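Local structure of receptor-like protein kinase ANXUR1 (Arabidopsis thaliana, 6FIG) at residues Y64-K69 / I156-M161; C114-Q119 / P381-S386; T279-L284 / Y329-I334. The protein is a receptor-like kinase whose ectodomain, built from tandem malectin-like modules, probably takes part in cell-surface signalling during plant reproduction. One frame throughout, in Å; residues are numbered along the deposited sequence.

Interaction 1. Residues Y64-K69 / I156-M161; sequences YEIPIK and IEVIQM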
loop_
_atom_site.group_PDB
_atom_site.type_symbol
_atom_site.label_atom_id
_atom_site.label_comp_id
_atom_site.label_asym_id
_atom_site.label_seq_id
_atom_site.Cartn_x
_atom_site.Cartn_y
_atom_site.Cartn_z
ATOM N N TYR A 64 8.719 -18.016 15.008
ATOM C CA TYR A 64 7.564 -17.555 14.250
ATOM C C TYR A 64 7.510 -18.299 12.918
ATOM O O TYR A 64 8.554 -18.586 12.326
ATOM C CB TYR A 64 7.656 -16.077 13.911
ATOM C CG TYR A 64 7.618 -15.147 15.096
ATOM C CD1 TYR A 64 6.430 -14.565 15.508
ATOM C CD2 TYR A 64 8.764 -14.838 15.779
ATOM C CE1 TYR A 64 6.392 -13.686 16.569
ATOM C CE2 TYR A 64 8.748 -13.976 16.862
ATOM C CZ TYR A 64 7.550 -13.402 17.247
ATOM O OH TYR A 64 7.526 -12.547 18.303
ATOM N N GLU A 65 6.300 -18.550 12.432
ATOM C CA GLU A 65 6.078 -19.067 11.089
ATOM C C GLU A 65 5.154 -18.107 10.349
ATOM O O GLU A 65 4.013 -17.874 10.768
ATOM C CB GLU A 65 5.513 -20.485 11.127
ATOM C CG GLU A 65 6.591 -21.512 11.447
ATOM C CD GLU A 65 6.133 -22.964 11.358
ATOM O OE1 GLU A 65 5.002 -23.242 10.910
ATOM O OE2 GLU A 65 6.934 -23.834 11.744
ATOM N N ILE A 66 5.656 -17.543 9.251
ATOM C CA ILE A 66 4.924 -16.534 8.508
ATOM C C ILE A 66 4.665 -17.055 7.094
ATOM O O ILE A 66 5.616 -17.405 6.397
ATOM C CB ILE A 66 5.719 -15.217 8.521
ATOM C CG1 ILE A 66 5.638 -14.638 9.953
ATOM C CG2 ILE A 66 5.175 -14.211 7.506
ATOM C CD1 ILE A 66 6.584 -13.519 10.213
ATOM N N PRO A 67 3.392 -17.083 6.657
ATOM C CA PRO A 67 3.142 -17.544 5.293
ATOM C C PRO A 67 3.721 -16.595 4.242
ATOM O O PRO A 67 3.581 -15.384 4.370
ATOM C CB PRO A 67 1.605 -17.586 5.200
ATOM C CG PRO A 67 1.111 -17.547 6.592
ATOM C CD PRO A 67 2.133 -16.782 7.370
ATOM N N ILE A 68 4.375 -17.161 3.228
ATOM C CA ILE A 68 4.963 -16.403 2.139
ATOM C C ILE A 68 4.805 -17.160 0.826
ATOM O O ILE A 68 4.550 -18.362 0.817
ATOM C CB ILE A 68 6.478 -16.134 2.349
ATOM C CG1 ILE A 68 7.240 -17.425 2.687
ATOM C CG2 ILE A 68 6.705 -15.082 3.420
ATOM C CD1 ILE A 68 8.742 -17.315 2.547
ATOM N N LYS A 69 4.956 -16.430 -0.271
ATOM C CA LYS A 69 5.150 -17.050 -1.582
ATOM C C LYS A 69 6.616 -17.470 -1.730
ATOM O O LYS A 69 7.523 -16.634 -1.716
ATOM C CB LYS A 69 4.771 -16.097 -2.699
ATOM C CG LYS A 69 3.316 -15.691 -2.662
ATOM C CD LYS A 69 2.878 -15.049 -3.964
ATOM C CE LYS A 69 1.393 -15.256 -4.196
ATOM N NZ LYS A 69 0.990 -14.622 -5.478
ATOM N N ILE A 156 8.312 -6.988 13.857
ATOM C CA ILE A 156 8.729 -7.783 12.696
ATOM C C ILE A 156 7.918 -7.346 11.485
ATOM O O ILE A 156 6.707 -7.298 11.568
ATOM C CB ILE A 156 8.538 -9.298 12.936
ATOM C CG1 ILE A 156 9.372 -9.766 14.128
ATOM C CG2 ILE A 156 8.920 -10.093 11.692
ATOM C CD1 ILE A 156 9.110 -11.199 14.552
ATOM N N GLU A 157 8.583 -7.024 10.364
ATOM C CA GLU A 157 7.885 -6.880 9.079
ATOM C C GLU A 157 8.397 -7.875 8.064
ATOM O O GLU A 157 9.598 -8.140 8.000
ATOM C CB GLU A 157 8.016 -5.491 8.461
ATOM C CG GLU A 157 7.473 -4.341 9.253
ATOM C CD GLU A 157 7.478 -3.092 8.393
ATOM O OE1 GLU A 157 8.478 -2.364 8.434
ATOM O OE2 GLU A 157 6.498 -2.899 7.640
ATOM N N VAL A 158 7.470 -8.450 7.319
ATOM C CA VAL A 158 7.758 -9.270 6.152
ATOM C C VAL A 158 6.990 -8.701 4.991
ATOM O O VAL A 158 5.778 -8.602 5.047
ATOM C CB VAL A 158 7.391 -10.737 6.397
ATOM C CG1 VAL A 158 7.689 -11.563 5.150
ATOM C CG2 VAL A 158 8.170 -11.265 7.584
ATOM N N ILE A 159 7.707 -8.331 3.927
ATOM C CA ILE A 159 7.159 -7.576 2.801
ATOM C C ILE A 159 7.657 -8.239 1.523
ATOM O O ILE A 159 8.869 -8.269 1.280
ATOM C CB ILE A 159 7.663 -6.123 2.835
ATOM C CG1 ILE A 159 7.270 -5.417 4.152
ATOM C CG2 ILE A 159 7.151 -5.335 1.638
ATOM C CD1 ILE A 159 8.165 -4.260 4.512
ATOM N N GLN A 160 6.748 -8.742 0.712
ATOM C CA GLN A 160 7.110 -9.257 -0.610
ATOM C C GLN A 160 7.690 -8.126 -1.464
ATOM O O GLN A 160 7.148 -7.020 -1.474
ATOM C CB GLN A 160 5.896 -9.850 -1.316
ATOM C CG GLN A 160 6.268 -10.664 -2.531
ATOM C CD GLN A 160 5.073 -11.260 -3.210
ATOM O OE1 GLN A 160 4.370 -12.095 -2.624
ATOM N NE2 GLN A 160 4.842 -10.855 -4.452
ATOM N N MET A 161 8.797 -8.379 -2.169
ATOM C CA MET A 161 9.441 -7.337 -2.976
ATOM C C MET A 161 9.851 -7.894 -4.317
ATOM O O MET A 161 10.049 -9.076 -4.460
ATOM C CB MET A 161 10.630 -6.707 -2.264
ATOM C CG MET A 161 11.800 -7.650 -2.079
ATOM S SD MET A 161 13.214 -6.870 -1.352
ATOM C CE MET A 161 13.811 -5.882 -2.709
HETATM O O HOH W 1 4.915 -13.487 -0.158
HETATM O O HOH W 2 2.647 -11.952 -6.026
#
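Ile156 sets its CD1 methyl over one face of the Tyr64 ring, a CH-pi contact with the methyl 3.8 Å from the ring centroid and 18° off the ring normal. The methyl sits toward the rim, closest to Tyr64 CE2 at 3.6 Å. Further along, Ile66 and Val158 pass one another head to tail, with Ile66 CD1 3.8 Å from Val158 CG2. Val158 uses both branches: with CG1 anti to the backbone N (chi1 179°), that methyl is left to meet Ile68 CG2 at 4.0 Å.

The far end is polar and wet. The aliphatic part of Lys69 runs past the Gln160 amide, with Lys69 CD 3.6 Å from Gln160 OE1. One water joins Lys69 N to Gln160 OE1, and a second accepts from both Lys69 NZ and Gln160 NE2. No direct hydrogen bond links the segments.

Outside this layer, the Tyr64 hydroxyl is hydrogen-bonded to Asp25, and backbone bonds from Tyr64 and Ile66 to strand 135-142 hold that side in its own sheet. Gln160 O accepts from Lys69 NZ of the second subunit. The strand axes, 9.5 Å apart and crossing at -27°, are too distant for the backbones to pair; the two strands belong to the facing sheets of the malectin-like beta-sandwich, joined through its apolar core.

Interaction 2. Residues C114-Q119 / P381-S386; sequences CQALTQ and PNPEPS. With NAG (2-acetamido-2-deoxy-beta-D-glucopyranose), chain C.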
loop_
_atom_site.group_PDB
_atom_site.type_symbol
_atom_site.label_atom_id
_atom_site.label_comp_id
_atom_site.label_asym_id
_atom_site.label_seq_id
_atom_site.Cartn_x
_atom_site.Cartn_y
_atom_site.Cartn_z
ATOM N N CYS A 114 23.251 -0.139 20.091
ATOM C CA CYS A 114 22.601 1.161 20.313
ATOM C C CYS A 114 23.543 2.191 20.930
ATOM O O CYS A 114 23.577 3.341 20.485
ATOM C CB CYS A 114 21.341 1.004 21.163
ATOM S SG CYS A 114 19.958 0.400 20.168
ATOM N N GLN A 115 24.326 1.770 21.920
ATOM C CA GLN A 115 25.316 2.658 22.554
ATOM C C GLN A 115 26.356 3.153 21.533
ATOM O O GLN A 115 26.643 4.354 21.469
ATOM C CB GLN A 115 26.004 1.940 23.706
ATOM C CG GLN A 115 26.852 2.835 24.599
ATOM C CD GLN A 115 27.493 2.064 25.738
ATOM O OE1 GLN A 115 27.409 0.832 25.799
ATOM N NE2 GLN A 115 28.141 2.782 26.648
ATOM N N ALA A 116 26.887 2.235 20.723
ATOM C CA ALA A 116 27.881 2.580 19.683
ATOM C C ALA A 116 27.347 3.549 18.636
ATOM O O ALA A 116 28.059 4.449 18.205
ATOM C CB ALA A 116 28.403 1.319 19.004
ATOM N N LEU A 117 26.096 3.366 18.230
ATOM C CA LEU A 117 25.456 4.249 17.248
ATOM C C LEU A 117 24.916 5.581 17.800
ATOM O O LEU A 117 24.495 6.422 17.005
ATOM C CB LEU A 117 24.295 3.525 16.561
ATOM C CG LEU A 117 24.591 2.321 15.671
ATOM C CD1 LEU A 117 23.271 1.791 15.137
ATOM C CD2 LEU A 117 25.504 2.701 14.512
ATOM N N THR A 118 24.890 5.762 19.124
ATOM C CA THR A 118 24.156 6.865 19.766
ATOM C C THR A 118 22.718 6.952 19.233
ATOM O O THR A 118 22.226 8.010 18.853
ATOM C CB THR A 118 24.895 8.219 19.624
ATOM O OG1 THR A 118 26.292 8.020 19.863
ATOM C CG2 THR A 118 24.371 9.245 20.629
ATOM N N GLN A 119 22.062 5.801 19.207
ATOM C CA GLN A 119 20.689 5.677 18.747
ATOM C C GLN A 119 19.981 4.797 19.761
ATOM O O GLN A 119 20.560 3.818 20.197
ATOM C CB GLN A 119 20.684 5.033 17.369
ATOM C CG GLN A 119 19.381 5.178 16.607
ATOM C CD GLN A 119 19.552 4.842 15.139
ATOM O OE1 GLN A 119 20.182 5.607 14.405
ATOM N NE2 GLN A 119 19.015 3.704 14.705
ATOM N N PRO A 381 29.955 -8.803 14.144
ATOM C CA PRO A 381 30.143 -8.624 15.577
ATOM C C PRO A 381 29.423 -7.381 16.091
ATOM O O PRO A 381 28.971 -6.529 15.290
ATOM C CB PRO A 381 31.652 -8.470 15.708
ATOM C CG PRO A 381 32.095 -7.905 14.409
ATOM C CD PRO A 381 31.146 -8.413 13.367
ATOM N N ASN A 382 29.306 -7.273 17.411
ATOM C CA ASN A 382 28.767 -6.058 17.993
ATOM C C ASN A 382 29.861 -5.003 17.868
ATOM O O ASN A 382 31.041 -5.333 17.964
ATOM C CB ASN A 382 28.365 -6.246 19.447
ATOM C CG ASN A 382 27.311 -7.326 19.623
ATOM O OD1 ASN A 382 26.218 -7.253 19.048
ATOM N ND2 ASN A 382 27.633 -8.326 20.431
ATOM N N PRO A 383 29.475 -3.743 17.631
ATOM C CA PRO A 383 30.483 -2.682 17.564
ATOM C C PRO A 383 31.129 -2.385 18.919
ATOM O O PRO A 383 30.622 -2.804 19.973
ATOM C CB PRO A 383 29.694 -1.477 17.027
ATOM C CG PRO A 383 28.271 -1.756 17.390
ATOM C CD PRO A 383 28.118 -3.241 17.352
ATOM N N GLU A 384 32.273 -1.704 18.872
ATOM C CA GLU A 384 32.994 -1.288 20.078
ATOM C C GLU A 384 32.196 -0.200 20.815
ATOM O O GLU A 384 31.548 0.624 20.166
ATOM C CB GLU A 384 34.397 -0.777 19.714
ATOM C CG GLU A 384 35.350 -1.857 19.207
ATOM C CD GLU A 384 36.089 -2.579 20.327
ATOM O OE1 GLU A 384 35.439 -3.010 21.301
ATOM O OE2 GLU A 384 37.329 -2.717 20.237
ATOM N N PRO A 385 32.264 -0.176 22.165
ATOM C CA PRO A 385 31.276 0.563 22.975
ATOM C C PRO A 385 31.157 2.064 22.667
ATOM O O PRO A 385 30.042 2.564 22.500
ATOM C CB PRO A 385 31.761 0.353 24.425
ATOM C CG PRO A 385 32.890 -0.625 24.363
ATOM C CD PRO A 385 33.439 -0.559 22.972
ATOM N N SER A 386 32.296 2.754 22.585
ATOM C CA SER A 386 32.329 4.206 22.367
ATOM C C SER A 386 32.246 4.544 20.882
ATOM O O SER A 386 31.162 4.562 20.296
ATOM C CB SER A 386 33.606 4.805 22.974
ATOM O OG SER A 386 33.673 6.204 22.756
HETATM C C1 NAG C . 29.533 -11.551 22.101
HETATM C C2 NAG C . 30.937 -12.136 22.134
HETATM C C3 NAG C . 31.785 -11.473 23.217
HETATM C C4 NAG C . 31.709 -9.953 23.125
HETATM C C5 NAG C . 30.254 -9.502 23.143
HETATM C C6 NAG C . 30.083 -7.990 23.003
HETATM C C7 NAG C . 30.949 -14.500 21.447
HETATM C C8 NAG C . 30.775 -15.908 21.932
HETATM N N2 NAG C . 30.826 -13.563 22.388
HETATM O O3 NAG C . 33.142 -11.908 23.111
HETATM O O4 NAG C . 32.407 -9.413 24.264
HETATM O O5 NAG C . 29.566 -10.125 22.057
HETATM O O6 NAG C . 30.571 -7.554 21.732
HETATM O O7 NAG C . 31.200 -14.259 20.286
#
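Asn382 ND2, one residue ahead of the Pro383 that packs on Ala116, is shared among three acceptors. Two are sugar oxygens: it reaches NAG O5 at 3.1 Å through a weak, bent bond, with 128° at the hydrogen, and NAG O6 at 3.3 Å through a weak but straighter one of 159°. The third is the backbone carbonyl of Asn107. On the other side of the same amide, Asn382 OD1 accepts from Ser109 N, so both ends of the group are tied and its rotation about the CB-CG bond should be fixed.

From this pinned residue the chain passes over the end of helix 110-117. Ala116 CB is met by two groups about a right angle apart, Pro383 CG at 3.5 Å, tighter than an ordinary van der Waals contact, and Glu384 O at 3.4 Å. Next, Pro385 O lies over the helix backbone, where Ala116 CA makes a CH...O contact of 3.6 Å. The extended side chain of Gln115 flanks the same carbonyl, its CG methylene 3.8 Å from Pro385 O. The helix terminates here in a Schellman motif: Thr118 has positive phi, and Gln119 N and Thr118 N bond back to Cys114 O and Gln115 O.

Tyr146 OH also bonds to the sugar, and Asn107, which heads an Asn-Phe-Ser sequon, is consistent with being the residue that carries the glycan. With no hydrogen bond between the two segments, chemistry divides the work: Asn382 supplies direction through its polar bonds, while Ala116 and the prolines supply close apolar and CH...O packing at a largely exposed surface.

Interaction 3. Residues T279-L284 / Y329-I334; sequences TYILRL and YKDYAI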
loop_
_atom_site.group_PDB
_atom_site.type_symbol
_atom_site.label_atom_id
_atom_site.label_comp_id
_atom_site.label_asym_id
_atom_site.label_seq_id
_atom_site.Cartn_x
_atom_site.Cartn_y
_atom_site.Cartn_z
ATOM N N THR A 279 31.469 -9.247 1.161
ATOM C CA THR A 279 31.347 -8.438 -0.031
ATOM C C THR A 279 30.127 -7.546 0.100
ATOM O O THR A 279 29.038 -8.003 0.499
ATOM C CB THR A 279 31.217 -9.323 -1.279
ATOM O OG1 THR A 279 32.382 -10.136 -1.416
ATOM C CG2 THR A 279 31.044 -8.484 -2.536
ATOM N N TYR A 280 30.308 -6.273 -0.197
ATOM C CA TYR A 280 29.249 -5.272 -0.199
ATOM C C TYR A 280 28.950 -4.784 -1.617
ATOM O O TYR A 280 29.847 -4.713 -2.468
ATOM C CB TYR A 280 29.624 -4.059 0.658
ATOM C CG TYR A 280 29.728 -4.430 2.112
ATOM C CD1 TYR A 280 28.637 -4.250 2.958
ATOM C CD2 TYR A 280 30.881 -4.987 2.622
ATOM C CE1 TYR A 280 28.702 -4.620 4.291
ATOM C CE2 TYR A 280 30.952 -5.379 3.963
ATOM C CZ TYR A 280 29.843 -5.201 4.785
ATOM O OH TYR A 280 29.880 -5.572 6.118
ATOM N N ILE A 281 27.687 -4.455 -1.852
ATOM C CA ILE A 281 27.259 -3.830 -3.093
ATOM C C ILE A 281 26.938 -2.396 -2.756
ATOM O O ILE A 281 26.157 -2.123 -1.845
ATOM C CB ILE A 281 26.039 -4.540 -3.708
ATOM C CG1 ILE A 281 26.450 -5.923 -4.176
ATOM C CG2 ILE A 281 25.472 -3.735 -4.895
ATOM C CD1 ILE A 281 25.282 -6.789 -4.566
ATOM N N LEU A 282 27.524 -1.459 -3.507
ATOM C CA LEU A 282 27.128 -0.061 -3.449
ATOM C C LEU A 282 26.313 0.212 -4.695
ATOM O O LEU A 282 26.783 0.002 -5.818
ATOM C CB LEU A 282 28.328 0.884 -3.429
ATOM C CG LEU A 282 29.131 0.957 -2.141
ATOM C CD1 LEU A 282 29.972 -0.304 -1.947
ATOM C CD2 LEU A 282 30.010 2.195 -2.170
ATOM N N ARG A 283 25.088 0.652 -4.472
ATOM C CA ARG A 283 24.171 1.065 -5.523
ATOM C C ARG A 283 24.136 2.578 -5.566
ATOM O O ARG A 283 23.660 3.212 -4.635
ATOM C CB ARG A 283 22.762 0.522 -5.254
ATOM C CG ARG A 283 21.799 0.947 -6.340
ATOM C CD ARG A 283 20.513 0.157 -6.296
ATOM N NE ARG A 283 20.778 -1.156 -6.827
ATOM C CZ ARG A 283 19.873 -2.100 -7.014
ATOM N NH1 ARG A 283 18.587 -1.889 -6.684
ATOM N NH2 ARG A 283 20.248 -3.238 -7.574
ATOM N N LEU A 284 24.681 3.156 -6.650
ATOM C CA LEU A 284 24.724 4.598 -6.809
ATOM C C LEU A 284 23.602 5.000 -7.727
ATOM O O LEU A 284 23.486 4.467 -8.819
ATOM C CB LEU A 284 26.076 5.034 -7.399
ATOM C CG LEU A 284 27.227 5.138 -6.392
ATOM C CD1 LEU A 284 27.582 3.837 -5.718
ATOM C CD2 LEU A 284 28.452 5.674 -7.112
ATOM N N TYR A 329 20.736 3.640 -11.978
ATOM C CA TYR A 329 21.640 3.273 -10.918
ATOM C C TYR A 329 22.755 2.411 -11.480
ATOM O O TYR A 329 22.630 1.830 -12.572
ATOM C CB TYR A 329 20.895 2.540 -9.788
ATOM C CG TYR A 329 20.353 1.210 -10.214
ATOM C CD1 TYR A 329 19.114 1.116 -10.821
ATOM C CD2 TYR A 329 21.100 0.045 -10.042
ATOM C CE1 TYR A 329 18.610 -0.096 -11.257
ATOM C CE2 TYR A 329 20.609 -1.185 -10.460
ATOM C CZ TYR A 329 19.348 -1.250 -11.043
ATOM O OH TYR A 329 18.815 -2.431 -11.494
ATOM N N LYS A 330 23.846 2.342 -10.735
ATOM C CA LYS A 330 24.912 1.425 -11.054
ATOM C C LYS A 330 25.356 0.725 -9.789
ATOM O O LYS A 330 25.547 1.364 -8.773
ATOM C CB LYS A 330 26.100 2.125 -11.678
ATOM C CG LYS A 330 27.009 1.117 -12.384
ATOM C CD LYS A 330 27.581 1.679 -13.679
ATOM C CE LYS A 330 28.271 0.593 -14.489
ATOM N NZ LYS A 330 29.544 0.122 -13.878
ATOM N N ASP A 331 25.517 -0.591 -9.886
ATOM C CA ASP A 331 25.964 -1.402 -8.754
ATOM C C ASP A 331 27.457 -1.757 -8.860
ATOM O O ASP A 331 27.929 -2.239 -9.887
ATOM C CB ASP A 331 25.161 -2.707 -8.688
ATOM C CG ASP A 331 23.754 -2.510 -8.223
ATOM O OD1 ASP A 331 23.403 -1.472 -7.651
ATOM O OD2 ASP A 331 22.984 -3.491 -8.386
ATOM N N TYR A 332 28.168 -1.558 -7.759
ATOM C CA TYR A 332 29.586 -1.930 -7.644
ATOM C C TYR A 332 29.760 -2.825 -6.429
ATOM O O TYR A 332 29.088 -2.615 -5.423
ATOM C CB TYR A 332 30.432 -0.675 -7.440
ATOM C CG TYR A 332 30.290 0.349 -8.540
ATOM C CD1 TYR A 332 31.052 0.256 -9.693
ATOM C CD2 TYR A 332 29.384 1.394 -8.424
ATOM C CE1 TYR A 332 30.921 1.198 -10.715
ATOM C CE2 TYR A 332 29.255 2.341 -9.433
ATOM C CZ TYR A 332 30.026 2.235 -10.560
ATOM O OH TYR A 332 29.852 3.185 -11.533
ATOM N N ALA A 333 30.652 -3.791 -6.523
ATOM C CA ALA A 333 30.911 -4.728 -5.429
ATOM C C ALA A 333 32.347 -4.622 -4.940
ATOM O O ALA A 333 33.285 -4.453 -5.735
ATOM C CB ALA A 333 30.605 -6.155 -5.859
ATOM N N ILE A 334 32.522 -4.738 -3.624
ATOM C CA ILE A 334 33.836 -4.686 -2.987
ATOM C C ILE A 334 33.871 -5.656 -1.807
ATOM O O ILE A 334 32.979 -5.587 -0.950
ATOM C CB ILE A 334 34.187 -3.238 -2.504
ATOM C CG1 ILE A 334 35.600 -3.166 -1.902
ATOM C CG2 ILE A 334 33.169 -2.623 -1.566
ATOM C CD1 ILE A 334 36.592 -2.460 -2.769
#
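Strands 279-284 and 329-334 run antiparallel at 158°, Tyr280, Leu282 and Leu284 forming hydrogen-bonded pairs with Ile334, Tyr332 and Lys330 through six N-H...O bonds, among them Leu282 N to Tyr332 O at 2.7 Å. Between them, Ile281 faces Ala333 and Arg283 faces Asp331 in non-hydrogen-bonded pairs.

The last of these pairs carries the polar chemistry. Arg283 grips the carboxylate side-on with two nitrogens, Arg283 NE to Asp331 OD1 at 2.8 Å and Arg283 NH2 to Asp331 OD2 at 2.9 Å. Both oxygens offer their syn lone pairs, both bonds are nearly straight, and the guanidinium and carboxylate planes differ by only 4°. Arg283 leaves the strand with CG opposite the backbone N and then bends at chi3 (-75°), which brings NE and NH2 round to the acid. Tyr329 lies over one face of the guanidinium, with the planes inclined, in an off-centre cation-pi contact with Arg283 CZ 4.2 Å from the ring centroid; the nearest pair is Arg283 NE and Tyr329 CD2 at 3.4 Å. Arg283 NH2 has a further acceptor in Leu164 O.

On the other face, which also bears Tyr280 and Lys330, Leu282, Leu284, Tyr332 and Ile334 pack together. Leu282 CD1 meets Ile334 CG2 at 4.0 Å, and Leu284 sets CD1 at the edge of the Tyr332 ring, 4.1 Å from Tyr332 CD2. These four residues also pack on strand 299-303 of the facing sheet, while Tyr332 OH reaches Gln309.

A buried ion pair thus shares its sheet with apolar packing on the reverse face. Paired bonds, the tyrosine face and the extra carbonyl would probably stabilise the guanidinium charge, and the bidentate geometry should hold the guanidinium and carboxylate edge to edge in a common plane.

The three contacts touch nowhere, but they lie in different parts of one ectodomain. Interaction 1 packs facing sheets early in the chain, interaction 3 pairs neighbouring strands later on, and their centres lie 26 Å apart, nearest atoms about 7 Å. Interaction 2 brackets interaction 3 in sequence, bringing the modelled C-terminal tail back to helix 110-117; the centres of these two are 25 Å apart, nearest atoms about 8 Å. Centres of interactions 1 and 2 lie 29 Å apart. Bound groups differ: interaction 2 includes glycan-pocket residues, the Tyr64 side chain of interaction 1 is about 9 Å from a calcium ion, and the Tyr280 side chain of interaction 3 about 10 Å from a sugar.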